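Local coordinates for two-domain protein containing predicted PHP-like metal-dependent phosphoesterase (Bacteroides vulgatus ATCC 8482, PDB 3E38) that binds zinc ions in a PHP-like domain and is predicted to act as a metal-dependent phosphoesterase, perhaps a 5'-3' exonuclease on nucleic acids, at residues 158-169 and 181-192. Residues are numbered along the deposited sequence; the frame is centred on the assembly and turned at random.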
loop_
_atom_site.group_PDB
_atom_site.type_symbol
_atom_site.label_atom_id
_atom_site.label_comp_id
_atom_site.label_asym_id
_atom_site.label_seq_id
_atom_site.Cartn_x
_atom_site.Cartn_y
_atom_site.Cartn_z
ATOM N N TYR B 158 -5.156 -14.189 -42.617
ATOM C CA TYR B 158 -3.802 -13.609 -42.690
ATOM C C TYR B 158 -3.369 -13.359 -44.111
ATOM O O TYR B 158 -2.624 -12.434 -44.391
ATOM C CB TYR B 158 -2.773 -14.514 -42.005
ATOM C CG TYR B 158 -1.308 -14.243 -42.331
ATOM C CD1 TYR B 158 -0.606 -13.220 -41.699
ATOM C CD2 TYR B 158 -0.601 -15.079 -43.196
ATOM C CE1 TYR B 158 0.731 -12.988 -41.957
ATOM C CE2 TYR B 158 0.757 -14.849 -43.473
ATOM C CZ TYR B 158 1.413 -13.806 -42.842
ATOM O OH TYR B 158 2.743 -13.569 -43.085
ATOM N N GLN B 159 -3.863 -14.169 -45.023
ATOM C CA GLN B 159 -3.449 -14.031 -46.421
ATOM C C GLN B 159 -4.312 -13.008 -47.130
ATOM O O GLN B 159 -3.916 -12.463 -48.143
ATOM C CB GLN B 159 -3.486 -15.372 -47.144
ATOM C CG GLN B 159 -2.320 -16.276 -46.718
ATOM C CD GLN B 159 -2.471 -17.680 -47.226
ATOM O OE1 GLN B 159 -3.560 -18.065 -47.655
ATOM N NE2 GLN B 159 -1.393 -18.473 -47.164
ATOM N N GLU B 160 -5.470 -12.728 -46.549
ATOM C CA GLU B 160 -6.424 -11.777 -47.132
ATOM C C GLU B 160 -6.029 -10.370 -46.719
ATOM O O GLU B 160 -6.604 -9.400 -47.165
ATOM C CB GLU B 160 -7.875 -11.944 -46.613
ATOM C CG GLU B 160 -8.458 -13.319 -46.354
ATOM C CD GLU B 160 -8.665 -14.109 -47.595
ATOM O OE1 GLU B 160 -7.932 -13.849 -48.569
ATOM O OE2 GLU B 160 -9.535 -15.014 -47.585
ATOM N N GLY B 161 -5.105 -10.263 -45.788
ATOM C CA GLY B 161 -4.712 -8.944 -45.289
ATOM C C GLY B 161 -5.572 -8.485 -44.133
ATOM O O GLY B 161 -5.713 -7.276 -43.862
ATOM N N CYS B 162 -6.131 -9.457 -43.429
ATOM C CA CYS B 162 -7.042 -9.172 -42.300
ATOM C C CYS B 162 -6.487 -9.481 -40.929
ATOM O O CYS B 162 -7.244 -9.532 -39.956
ATOM C CB CYS B 162 -8.349 -9.915 -42.466
ATOM S SG CYS B 162 -9.318 -9.168 -43.736
HETATM N N MSE B 163 -5.176 -9.706 -40.885
HETATM C CA MSE B 163 -4.447 -9.932 -39.629
HETATM C C MSE B 163 -3.117 -9.182 -39.658
HETATM O O MSE B 163 -2.216 -9.546 -40.391
HETATM C CB MSE B 163 -4.177 -11.436 -39.384
HETATM C CG MSE B 163 -3.720 -11.711 -37.946
HETATM SE SE MSE B 163 -3.039 -13.503 -37.553
HETATM C CE MSE B 163 -4.562 -14.576 -38.119
ATOM N N HIS B 164 -2.998 -8.146 -38.854
ATOM C CA HIS B 164 -1.761 -7.357 -38.827
ATOM C C HIS B 164 -0.959 -7.570 -37.530
ATOM O O HIS B 164 0.240 -7.246 -37.422
ATOM C CB HIS B 164 -2.093 -5.890 -39.046
ATOM C CG HIS B 164 -2.940 -5.659 -40.256
ATOM N ND1 HIS B 164 -4.255 -5.253 -40.182
ATOM C CD2 HIS B 164 -2.663 -5.820 -41.574
ATOM C CE1 HIS B 164 -4.748 -5.165 -41.404
ATOM N NE2 HIS B 164 -3.803 -5.506 -42.267
ATOM N N GLY B 165 -1.660 -8.139 -36.561
ATOM C CA GLY B 165 -1.083 -8.438 -35.267
ATOM C C GLY B 165 -1.851 -9.481 -34.533
ATOM O O GLY B 165 -2.882 -9.987 -35.005
ATOM N N ILE B 166 -1.285 -9.839 -33.398
ATOM C CA ILE B 166 -1.892 -10.800 -32.478
ATOM C C ILE B 166 -1.589 -10.361 -31.090
ATOM O O ILE B 166 -0.504 -9.864 -30.835
ATOM C CB ILE B 166 -1.295 -12.194 -32.612
ATOM C CG1 ILE B 166 -1.244 -12.604 -34.065
ATOM C CG2 ILE B 166 -2.085 -13.236 -31.788
ATOM C CD1 ILE B 166 -0.632 -13.998 -34.242
ATOM N N GLU B 167 -2.581 -10.488 -30.220
ATOM C CA GLU B 167 -2.392 -10.243 -28.798
ATOM C C GLU B 167 -1.524 -11.352 -28.234
ATOM O O GLU B 167 -1.826 -12.559 -28.384
ATOM C CB GLU B 167 -3.716 -10.199 -28.059
ATOM C CG GLU B 167 -4.476 -8.921 -28.296
ATOM C CD GLU B 167 -5.754 -8.826 -27.442
ATOM O OE1 GLU B 167 -6.244 -9.904 -27.013
ATOM O OE2 GLU B 167 -6.281 -7.693 -27.248
ATOM N N VAL B 168 -0.393 -10.941 -27.669
ATOM C CA VAL B 168 0.588 -11.885 -27.045
ATOM C C VAL B 168 0.342 -11.905 -25.545
ATOM O O VAL B 168 0.839 -12.755 -24.788
ATOM C CB VAL B 168 2.079 -11.559 -27.348
ATOM C CG1 VAL B 168 2.407 -11.907 -28.834
ATOM C CG2 VAL B 168 2.455 -10.092 -26.927
ATOM N N ALA B 169 -0.479 -10.949 -25.153
ATOM C CA ALA B 169 -0.863 -10.783 -23.767
ATOM C C ALA B 169 -2.156 -9.981 -23.635
ATOM O O ALA B 169 -2.280 -8.911 -24.179
ATOM C CB ALA B 169 0.274 -10.157 -22.990
ATOM N N TRP B 181 4.291 -16.906 -33.490
ATOM C CA TRP B 181 3.439 -16.671 -34.674
ATOM C C TRP B 181 3.796 -15.346 -35.288
ATOM O O TRP B 181 3.999 -15.235 -36.488
ATOM C CB TRP B 181 1.950 -16.701 -34.340
ATOM C CG TRP B 181 1.493 -18.083 -34.088
ATOM C CD1 TRP B 181 2.039 -19.209 -34.620
ATOM C CD2 TRP B 181 0.338 -18.513 -33.351
ATOM N NE1 TRP B 181 1.352 -20.321 -34.196
ATOM C CE2 TRP B 181 0.288 -19.919 -33.441
ATOM C CE3 TRP B 181 -0.656 -17.863 -32.666
ATOM C CZ2 TRP B 181 -0.693 -20.665 -32.826
ATOM C CZ3 TRP B 181 -1.640 -18.607 -32.066
ATOM C CH2 TRP B 181 -1.654 -19.980 -32.138
ATOM N N CYS B 182 3.888 -14.349 -34.439
ATOM C CA CYS B 182 4.241 -13.009 -34.897
ATOM C C CYS B 182 5.646 -12.988 -35.481
ATOM O O CYS B 182 5.905 -12.304 -36.488
ATOM C CB CYS B 182 4.142 -11.991 -33.782
ATOM S SG CYS B 182 2.474 -11.758 -33.159
ATOM N N LEU B 183 6.521 -13.806 -34.905
ATOM C CA LEU B 183 7.911 -13.875 -35.369
ATOM C C LEU B 183 7.935 -14.532 -36.752
ATOM O O LEU B 183 8.536 -14.005 -37.682
ATOM C CB LEU B 183 8.870 -14.605 -34.403
ATOM C CG LEU B 183 9.099 -14.010 -33.011
ATOM C CD1 LEU B 183 10.074 -14.909 -32.243
ATOM C CD2 LEU B 183 9.587 -12.538 -33.023
ATOM N N ASP B 184 7.200 -15.620 -36.907
ATOM C CA ASP B 184 7.206 -16.362 -38.188
ATOM C C ASP B 184 6.426 -15.661 -39.285
ATOM O O ASP B 184 6.800 -15.702 -40.448
ATOM C CB ASP B 184 6.612 -17.754 -38.022
ATOM C CG ASP B 184 7.418 -18.624 -37.069
ATOM O OD1 ASP B 184 8.633 -18.365 -36.909
ATOM O OD2 ASP B 184 6.827 -19.559 -36.481
ATOM N N LYS B 185 5.370 -14.965 -38.897
ATOM C CA LYS B 185 4.450 -14.357 -39.869
ATOM C C LYS B 185 4.627 -12.844 -40.016
ATOM O O LYS B 185 3.880 -12.167 -40.714
ATOM C CB LYS B 185 3.021 -14.765 -39.473
ATOM C CG LYS B 185 2.734 -16.187 -39.968
ATOM C CD LYS B 185 1.723 -17.034 -39.171
ATOM C CE LYS B 185 1.615 -18.454 -39.869
ATOM N NZ LYS B 185 1.200 -19.638 -39.010
ATOM N N ASN B 186 5.622 -12.325 -39.316
ATOM C CA ASN B 186 5.971 -10.897 -39.355
ATOM C C ASN B 186 4.853 -9.954 -38.917
ATOM O O ASN B 186 4.545 -8.969 -39.593
ATOM C CB ASN B 186 6.404 -10.511 -40.774
ATOM C CG ASN B 186 7.159 -9.195 -40.804
ATOM O OD1 ASN B 186 7.707 -8.760 -39.792
ATOM N ND2 ASN B 186 7.198 -8.559 -41.957
ATOM N N LEU B 187 4.252 -10.257 -37.776
ATOM C CA LEU B 187 3.140 -9.476 -37.281
ATOM C C LEU B 187 3.532 -8.646 -36.080
ATOM O O LEU B 187 4.571 -8.848 -35.435
ATOM C CB LEU B 187 1.968 -10.386 -36.903
ATOM C CG LEU B 187 1.476 -11.341 -37.997
ATOM C CD1 LEU B 187 0.758 -12.532 -37.445
ATOM C CD2 LEU B 187 0.574 -10.609 -38.963
ATOM N N THR B 188 2.635 -7.722 -35.790
ATOM C CA THR B 188 2.779 -6.791 -34.653
ATOM C C THR B 188 2.324 -7.439 -33.365
ATOM O O THR B 188 1.202 -7.888 -33.290
ATOM C CB THR B 188 2.002 -5.527 -34.912
ATOM O OG1 THR B 188 2.527 -4.957 -36.116
ATOM C CG2 THR B 188 2.113 -4.520 -33.745
HETATM N N MSE B 189 3.230 -7.519 -32.379
HETATM C CA MSE B 189 2.897 -8.072 -31.054
HETATM C C MSE B 189 2.180 -7.003 -30.271
HETATM O O MSE B 189 2.652 -5.878 -30.166
HETATM C CB MSE B 189 4.135 -8.524 -30.294
HETATM C CG MSE B 189 4.930 -9.575 -31.042
HETATM SE SE MSE B 189 6.362 -10.151 -29.952
HETATM C CE MSE B 189 7.470 -10.962 -31.415
ATOM N N ILE B 190 1.014 -7.400 -29.787
ATOM C CA ILE B 190 0.090 -6.542 -29.057
ATOM C C ILE B 190 -0.176 -6.969 -27.624
ATOM O O ILE B 190 -0.253 -8.133 -27.297
ATOM C CB ILE B 190 -1.297 -6.460 -29.753
ATOM C CG1 ILE B 190 -1.208 -5.842 -31.136
ATOM C CG2 ILE B 190 -2.270 -5.556 -28.920
ATOM C CD1 ILE B 190 -0.902 -4.349 -31.130
ATOM N N GLY B 191 -0.394 -5.983 -26.776
ATOM C CA GLY B 191 -0.779 -6.285 -25.414
ATOM C C GLY B 191 -1.834 -5.328 -24.906
ATOM O O GLY B 191 -1.673 -4.109 -24.966
ATOM N N THR B 192 -2.907 -5.904 -24.389
ATOM C CA THR B 192 -4.056 -5.105 -23.956
ATOM C C THR B 192 -4.672 -5.581 -22.661
ATOM O O THR B 192 -4.341 -6.632 -22.151
ATOM C CB THR B 192 -5.140 -5.105 -25.023
ATOM O OG1 THR B 192 -5.733 -6.393 -25.053
ATOM C CG2 THR B 192 -4.552 -4.814 -26.406
#
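Glu167 OE2 accepts a 2.6 Å hydrogen bond from Thr192 OG1, which meets the carboxylate from above, 61° out of its plane. With CG anti to its carbonyl carbon (chi1 -75°), the extended glutamate is long enough to reach past Ile190, whose CG2 brushes its CG. On the sheet's other face Ile166 meets helix 176-185 and the loop after it: its CD1 lies 3.7 Å from Trp181 CB and 3.8 Å from Leu187 CD1, and its CB lies against Cys182 SG, where so small a side chain suits the narrow gap between helix and strand. Leu187 spreads its methyls, CD1 against the selenium of selenomethionine Met163 and CD2 at the edge of the Tyr158 ring. Lys185 CG lies over one face of that ring, toward its rim, and Tyr158 OH donates to Lys185 O (3.0 Å).

Strands 165-167 and 188-192 pair in parallel, joined through helix 176-185 as a beta-alpha-beta crossover. Thr188 N bonds to His164 O (2.9 Å). Glycine fits next, since Gly165 CA is 3.1 Å from Thr188 O, leaving no room for a side chain. Beyond Glu167 a beta bulge shifts the register, with Thr192 N bonded to Ala169 O.

Glu167 OE2 also accepts from ND1 of the zinc ligand His24, while OE1 takes Asn170 ND2 and the backbone N of His137, another ligand. Thr192 and Asn170 thus help fix a second-shell carboxylate that probably orients His24 and could strengthen its imidazole as a zinc ligand.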